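Local coordinates for microcin B17-processing protein McbD (Escherichia coli str. K-12 substr. MG1655, PDB 6GRH) that belongs to the YcaO family and is needed to process the inactive microcin B17 precursor into the active antibiotic peptide, at residues 108-113 against 121-126. The protein carries 1 engineered substitution. Sequence-based numbering, arbitrary orientation.
Sequences FKTVRA and QQEIPA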
# COMPACT_ATOMS: atom_id res chain seq x y z
N PHE E 108 22.82 57.67 -7.62
CA PHE E 108 22.55 56.37 -6.96
C PHE E 108 21.68 55.45 -7.81
O PHE E 108 20.74 55.89 -8.47
CB PHE E 108 21.82 56.58 -5.63
CG PHE E 108 22.68 57.18 -4.56
CD1 PHE E 108 22.75 58.55 -4.39
CD2 PHE E 108 23.42 56.36 -3.73
CE1 PHE E 108 23.53 59.10 -3.39
CE2 PHE E 108 24.22 56.90 -2.73
CZ PHE E 108 24.28 58.27 -2.56
N LYS E 109 21.98 54.16 -7.75
CA LYS E 109 21.08 53.16 -8.30
C LYS E 109 19.77 53.25 -7.49
O LYS E 109 19.80 53.51 -6.30
CB LYS E 109 21.70 51.77 -8.19
CG LYS E 109 23.01 51.56 -8.95
CD LYS E 109 22.81 51.63 -10.45
CE LYS E 109 24.06 51.25 -11.22
NZ LYS E 109 24.19 49.77 -11.38
N THR E 110 18.65 53.11 -8.18
CA THR E 110 17.33 53.33 -7.60
C THR E 110 16.51 52.04 -7.49
O THR E 110 16.69 51.09 -8.26
CB THR E 110 16.51 54.29 -8.47
OG1 THR E 110 16.48 53.80 -9.81
CG2 THR E 110 17.12 55.68 -8.46
N VAL E 111 15.62 52.03 -6.51
CA VAL E 111 14.53 51.06 -6.43
C VAL E 111 13.24 51.78 -6.11
O VAL E 111 13.26 52.86 -5.49
CB VAL E 111 14.75 49.96 -5.37
CG1 VAL E 111 15.90 49.07 -5.78
CG2 VAL E 111 14.99 50.54 -3.98
N ARG E 112 12.14 51.14 -6.49
CA ARG E 112 10.81 51.69 -6.34
C ARG E 112 10.43 51.74 -4.85
O ARG E 112 10.86 50.90 -4.06
CB ARG E 112 9.79 50.87 -7.17
CG ARG E 112 9.47 49.50 -6.57
CD ARG E 112 8.65 48.63 -7.51
NE ARG E 112 9.43 48.07 -8.60
CZ ARG E 112 10.28 47.05 -8.49
NH1 ARG E 112 10.54 46.46 -7.32
NH2 ARG E 112 10.92 46.64 -9.57
N ALA E 113 9.65 52.75 -4.47
CA ALA E 113 9.12 52.84 -3.11
C ALA E 113 7.91 53.74 -3.07
O ALA E 113 7.65 54.50 -4.02
CB ALA E 113 10.19 53.35 -2.16
N GLN E 121 4.46 57.93 -4.61
CA GLN E 121 5.44 57.08 -5.26
C GLN E 121 6.74 57.83 -5.46
O GLN E 121 6.75 59.01 -5.77
CB GLN E 121 4.91 56.61 -6.60
CG GLN E 121 3.67 55.75 -6.48
CD GLN E 121 3.31 55.12 -7.79
OE1 GLN E 121 4.03 54.26 -8.28
NE2 GLN E 121 2.19 55.55 -8.39
N GLN E 122 7.84 57.11 -5.27
CA GLN E 122 9.17 57.68 -5.47
C GLN E 122 10.20 56.55 -5.65
O GLN E 122 9.82 55.40 -5.89
CB GLN E 122 9.54 58.59 -4.29
CG GLN E 122 9.63 57.89 -2.96
CD GLN E 122 10.32 58.74 -1.93
OE1 GLN E 122 9.74 59.70 -1.43
NE2 GLN E 122 11.57 58.40 -1.61
N GLU E 123 11.47 56.88 -5.57
CA GLU E 123 12.52 55.91 -5.47
C GLU E 123 13.41 56.19 -4.27
O GLU E 123 13.44 57.31 -3.75
CB GLU E 123 13.33 55.87 -6.77
CG GLU E 123 12.57 55.27 -7.94
CD GLU E 123 13.21 55.53 -9.28
OE1 GLU E 123 13.55 56.69 -9.58
OE2 GLU E 123 13.37 54.57 -10.05
N ILE E 124 14.11 55.16 -3.83
CA ILE E 124 15.09 55.28 -2.79
C ILE E 124 16.38 54.60 -3.27
O ILE E 124 16.34 53.87 -4.27
CB ILE E 124 14.59 54.72 -1.45
CG1 ILE E 124 14.24 53.23 -1.55
CG2 ILE E 124 13.38 55.53 -0.96
CD1 ILE E 124 13.82 52.63 -0.22
N PRO E 125 17.51 54.87 -2.59
CA PRO E 125 18.76 54.25 -3.02
C PRO E 125 18.76 52.75 -2.87
O PRO E 125 18.46 52.23 -1.80
CB PRO E 125 19.81 54.88 -2.11
CG PRO E 125 19.25 56.21 -1.81
CD PRO E 125 17.79 55.94 -1.60
N ALA E 126 19.11 52.07 -3.96
CA ALA E 126 19.19 50.62 -4.00
C ALA E 126 20.24 50.07 -3.04
O ALA E 126 20.07 48.95 -2.51
CB ALA E 126 19.49 50.16 -5.42
O HOH W 1 13.85 51.98 -9.51
O HOH W 2 6.05 53.24 -6.74
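The carbonyl oxygen of K109 takes the N-H of A126 at 2.8 Å, almost straight at hydrogen (178°) but with the donor above the carbonyl plane, and the CA of P125 adds a C-H contact to the same oxygen. P125 has no N-H to give, so it suits the non-hydrogen-bonded position facing T110. The strands 108-115 and 121-125 run antiparallel as the two arms of a β-hairpin. At its centre V111 and I124 exchange two backbone bonds, and A113 and Q122 form the next hydrogen-bonded pair, Q122 N reaching A113 O at 2.9 Å. V111, A113, Q122 and I124 share one face of the sheet. V111 and I124, branched at CB, suit the extended backbone; CG2 of V111 lies 3.7 Å from CG1 of I124, and CG1 of V111 rests against CB of A126. The small A113 accepts CG2 of I124 over its CB at 4.0 Å. E123 and T110 sit diagonally across the strands: with CG of E123 anti to its carbonyl carbon (chi1 -71°), the carboxylate swings over T110, OE2 standing 3.2 Å from OG1. A water donates to that OE2 at 2.7 Å and also meets OG1, whereas OE1 forms a salt bridge with K74. At the far end a second water bonds OE1 of Q121, whose NE2 binds D37 of the neighbouring McbB chain. V111, A113 and I124 thus make their face largely apolar; Q122, its polar member, spends an amide N-H on the backbone carbonyl of E123, whose negative charge K74 and water probably stabilise beside T110.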